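Local coordinates for Rep protein (Adeno-associated virus - 5, PDB 1M55) that probably nicks and joins viral DNA at the replication origin, as the metal-dependent nuclease domain of a rolling-circle replication initiator, at residues 60-65 and 112-117. Residues are numbered along the deposited sequence; the frame is centred on the assembly and turned at random.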
ATOM      1  N   ARG A  60       3.329  -5.228   1.560  1.00  6.04           N
ATOM      2  CA  ARG A  60       2.172  -5.430   0.699  1.00  7.15           C
ATOM      3  C   ARG A  60       1.824  -6.908   0.537  1.00  7.23           C
ATOM      4  O   ARG A  60       0.673  -7.307   0.744  1.00  7.77           O
ATOM      5  CB  ARG A  60       2.413  -4.814  -0.680  1.00  8.88           C
ATOM      6  CG  ARG A  60       1.296  -5.100  -1.654  1.00 13.09           C
ATOM      7  CD  ARG A  60       1.689  -4.760  -3.063  1.00 13.58           C
ATOM      8  NE  ARG A  60       2.735  -5.625  -3.610  1.00 12.25           N
ATOM      9  CZ  ARG A  60       2.502  -6.699  -4.361  1.00 11.09           C
ATOM     10  NH1 ARG A  60       1.255  -7.065  -4.645  1.00 11.19           N
ATOM     11  NH2 ARG A  60       3.515  -7.345  -4.919  1.00 12.04           N
ATOM     12  N   ARG A  61       2.811  -7.720   0.168  1.00  6.32           N
ATOM     13  CA  ARG A  61       2.562  -9.146  -0.022  1.00  5.58           C
ATOM     14  C   ARG A  61       2.133  -9.843   1.269  1.00  6.06           C
ATOM     15  O   ARG A  61       1.155 -10.588   1.279  1.00  6.73           O
ATOM     16  CB  ARG A  61       3.783  -9.833  -0.630  1.00  6.74           C
ATOM     17  CG  ARG A  61       4.102  -9.363  -2.044  1.00  7.03           C
ATOM     18  CD  ARG A  61       5.362 -10.040  -2.561  1.00  8.38           C
ATOM     19  NE  ARG A  61       5.786  -9.528  -3.863  1.00  7.88           N
ATOM     20  CZ  ARG A  61       5.360  -9.997  -5.032  1.00 10.25           C
ATOM     21  NH1 ARG A  61       4.487 -10.993  -5.078  1.00 10.91           N
ATOM     22  NH2 ARG A  61       5.835  -9.489  -6.159  1.00 12.93           N
ATOM     23  N   VAL A  62       2.845  -9.594   2.364  1.00  6.58           N
ATOM     24  CA  VAL A  62       2.491 -10.220   3.635  1.00  6.90           C
ATOM     25  C   VAL A  62       1.072  -9.813   4.057  1.00  7.59           C
ATOM     26  O   VAL A  62       0.279 -10.652   4.507  1.00  7.89           O
ATOM     27  CB  VAL A  62       3.512  -9.875   4.746  1.00  7.26           C
ATOM     28  CG1 VAL A  62       3.003 -10.354   6.104  1.00  7.55           C
ATOM     29  CG2 VAL A  62       4.859 -10.530   4.427  1.00  7.33           C
ATOM     30  N   PHE A  63       0.744  -8.541   3.852  1.00  7.41           N
ATOM     31  CA  PHE A  63      -0.572  -8.011   4.189  1.00  7.24           C
ATOM     32  C   PHE A  63      -1.641  -8.740   3.381  1.00  7.50           C
ATOM     33  O   PHE A  63      -2.608  -9.257   3.943  1.00  7.90           O
ATOM     34  CB  PHE A  63      -0.619  -6.505   3.879  1.00  7.76           C
ATOM     35  CG  PHE A  63      -1.909  -5.831   4.280  1.00  8.75           C
ATOM     36  CD1 PHE A  63      -1.952  -5.006   5.400  1.00 10.09           C
ATOM     37  CD2 PHE A  63      -3.074  -6.010   3.538  1.00  9.30           C
ATOM     38  CE1 PHE A  63      -3.141  -4.373   5.775  1.00 10.73           C
ATOM     39  CE2 PHE A  63      -4.264  -5.383   3.904  1.00 10.09           C
ATOM     40  CZ  PHE A  63      -4.295  -4.562   5.025  1.00 10.36           C
ATOM     41  N   LEU A  64      -1.461  -8.786   2.065  1.00  7.48           N
ATOM     42  CA  LEU A  64      -2.432  -9.430   1.185  1.00  7.85           C
ATOM     43  C   LEU A  64      -2.625 -10.913   1.445  1.00  8.55           C
ATOM     44  O   LEU A  64      -3.753 -11.401   1.429  1.00  8.83           O
ATOM     45  CB  LEU A  64      -2.072  -9.190  -0.285  1.00  7.94           C
ATOM     46  CG  LEU A  64      -2.183  -7.726  -0.730  1.00  8.68           C
ATOM     47  CD1 LEU A  64      -1.599  -7.547  -2.122  1.00  8.50           C
ATOM     48  CD2 LEU A  64      -3.632  -7.263  -0.675  1.00 10.02           C
ATOM     49  N   TYR A  65      -1.534 -11.632   1.697  1.00  8.96           N
ATOM     50  CA  TYR A  65      -1.624 -13.065   1.953  1.00 10.32           C
ATOM     51  C   TYR A  65      -2.397 -13.321   3.241  1.00 10.04           C
ATOM     52  O   TYR A  65      -3.239 -14.222   3.302  1.00 10.65           O
ATOM     53  CB  TYR A  65      -0.225 -13.698   1.999  1.00 12.18           C
ATOM     54  CG  TYR A  65       0.554 -13.556   0.698  1.00 13.65           C
ATOM     55  CD1 TYR A  65       1.923 -13.833   0.643  1.00 14.61           C
ATOM     56  CD2 TYR A  65      -0.067 -13.085  -0.464  1.00 14.07           C
ATOM     57  CE1 TYR A  65       2.649 -13.639  -0.535  1.00 15.03           C
ATOM     58  CE2 TYR A  65       0.652 -12.884  -1.643  1.00 15.81           C
ATOM     59  CZ  TYR A  65       2.007 -13.161  -1.669  1.00 18.48           C
ATOM     60  OH  TYR A  65       2.717 -12.934  -2.828  1.00 22.40           O
ATOM     61  N   ARG A 112      -1.084  -6.740  11.358  1.00  8.98           N
ATOM     62  CA  ARG A 112       0.008  -5.924  11.881  1.00  8.88           C
ATOM     63  C   ARG A 112       1.000  -6.803  12.649  1.00  9.16           C
ATOM     64  O   ARG A 112       2.215  -6.682  12.471  1.00  9.41           O
ATOM     65  CB  ARG A 112      -0.528  -4.816  12.792  1.00  9.99           C
ATOM     66  CG  ARG A 112       0.564  -3.959  13.424  1.00 12.44           C
ATOM     67  CD  ARG A 112      -0.004  -2.751  14.146  1.00 17.86           C
ATOM     68  NE  ARG A 112      -0.926  -3.126  15.211  1.00 26.92           N
ATOM     69  CZ  ARG A 112      -2.182  -2.693  15.300  1.00 38.58           C
ATOM     70  NH1 ARG A 112      -2.675  -1.862  14.386  1.00 41.36           N
ATOM     71  NH2 ARG A 112      -2.954  -3.105  16.296  1.00 38.41           N
ATOM     72  N   ALA A 113       0.476  -7.694  13.488  1.00  9.14           N
ATOM     73  CA  ALA A 113       1.321  -8.601  14.262  1.00  9.56           C
ATOM     74  C   ALA A 113       2.158  -9.486  13.329  1.00  9.69           C
ATOM     75  O   ALA A 113       3.338  -9.742  13.587  1.00 10.07           O
ATOM     76  CB  ALA A 113       0.464  -9.455  15.186  1.00  9.64           C
ATOM     77  N   GLN A 114       1.546  -9.946  12.239  1.00  9.43           N
ATOM     78  CA  GLN A 114       2.246 -10.782  11.265  1.00  9.41           C
ATOM     79  C   GLN A 114       3.360  -9.980  10.584  1.00  9.37           C
ATOM     80  O   GLN A 114       4.457 -10.498  10.352  1.00 10.14           O
ATOM     81  CB  GLN A 114       1.260 -11.333  10.232  1.00  9.07           C
ATOM     82  CG  GLN A 114       1.896 -12.100   9.076  1.00 12.16           C
ATOM     83  CD  GLN A 114       2.467 -13.457   9.474  1.00 16.99           C
ATOM     84  OE1 GLN A 114       2.614 -13.774  10.655  1.00 15.98           O
ATOM     85  NE2 GLN A 114       2.796 -14.264   8.478  1.00 18.37           N
ATOM     86  N   LEU A 115       3.088  -8.716  10.271  1.00  8.45           N
ATOM     87  CA  LEU A 115       4.092  -7.860   9.644  1.00  8.37           C
ATOM     88  C   LEU A 115       5.297  -7.694  10.572  1.00  8.25           C
ATOM     89  O   LEU A 115       6.447  -7.761  10.135  1.00  9.09           O
ATOM     90  CB  LEU A 115       3.505  -6.482   9.321  1.00  8.54           C
ATOM     91  CG  LEU A 115       2.476  -6.431   8.189  1.00  8.74           C
ATOM     92  CD1 LEU A 115       1.857  -5.047   8.096  1.00  9.75           C
ATOM     93  CD2 LEU A 115       3.143  -6.807   6.881  1.00  8.83           C
ATOM     94  N   VAL A 116       5.026  -7.484  11.855  1.00  8.89           N
ATOM     95  CA  VAL A 116       6.089  -7.307  12.842  1.00  9.14           C
ATOM     96  C   VAL A 116       7.010  -8.532  12.876  1.00  9.84           C
ATOM     97  O   VAL A 116       8.237  -8.401  12.879  1.00 10.69           O
ATOM     98  CB  VAL A 116       5.497  -7.020  14.246  1.00  9.04           C
ATOM     99  CG1 VAL A 116       6.587  -7.042  15.321  1.00  9.28           C
ATOM    100  CG2 VAL A 116       4.799  -5.663  14.242  1.00  8.77           C
ATOM    101  N   LYS A 117       6.419  -9.719  12.851  1.00 10.52           N
ATOM    102  CA  LYS A 117       7.204 -10.951  12.881  1.00 10.90           C
ATOM    103  C   LYS A 117       7.975 -11.251  11.598  1.00 11.43           C
ATOM    104  O   LYS A 117       9.175 -11.530  11.634  1.00 11.90           O
ATOM    105  CB  LYS A 117       6.302 -12.139  13.226  1.00 14.73           C
ATOM    106  CG  LYS A 117       5.804 -12.118  14.660  1.00 20.82           C
ATOM    107  CD  LYS A 117       5.067 -13.387  15.041  1.00 28.89           C
ATOM    108  CE  LYS A 117       3.743 -13.512  14.322  1.00 39.27           C
ATOM    109  NZ  LYS A 117       2.973 -14.677  14.840  1.00 46.96           N
TER
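Val62 meets Leu115 and Gln114 between two helices of this Rep-family nuclease domain, while the flat groups gather behind it on helix 50-71. There Arg60 meets a face of the Arg61 guanidinium edge-on, the two planes steeply inclined: Arg60 NH2 sits over its centre, 3.1 Å above the plane, with Tyr65 OH at the edge. In turn, Arg61 CG lies 3.5 Å above a face of the Arg60 guanidinium, offset toward its margin, and Arg61 O 3.1 Å above a face of the Tyr65 ring. Asp57 forms salt bridges to both arginines, which probably offsets the repulsion between their charges. Helix 50-71 lies on the antiparallel sheet and helix 101-118 packs beside it, their short segments roughly antiparallel at 139° with axes 9.5 Å apart. Branched aliphatic residues suit such a seam: Val62 CG1 reaches Leu115 CD2 at 3.6 Å, the side chains running alongside in opposite senses. Phe63, large and apolar, packs on Thr92 and Val94 of strand 88-95 and on Ile111. Gln114 suits this partly exposed position, its aliphatic stem packing while its amide bends off at chi2 (71°). With CG anti to the backbone N (chi1 174°), that stem stands nearly perpendicular to Val62, Gln114 CG lying 3.6 Å from Val62 CG1.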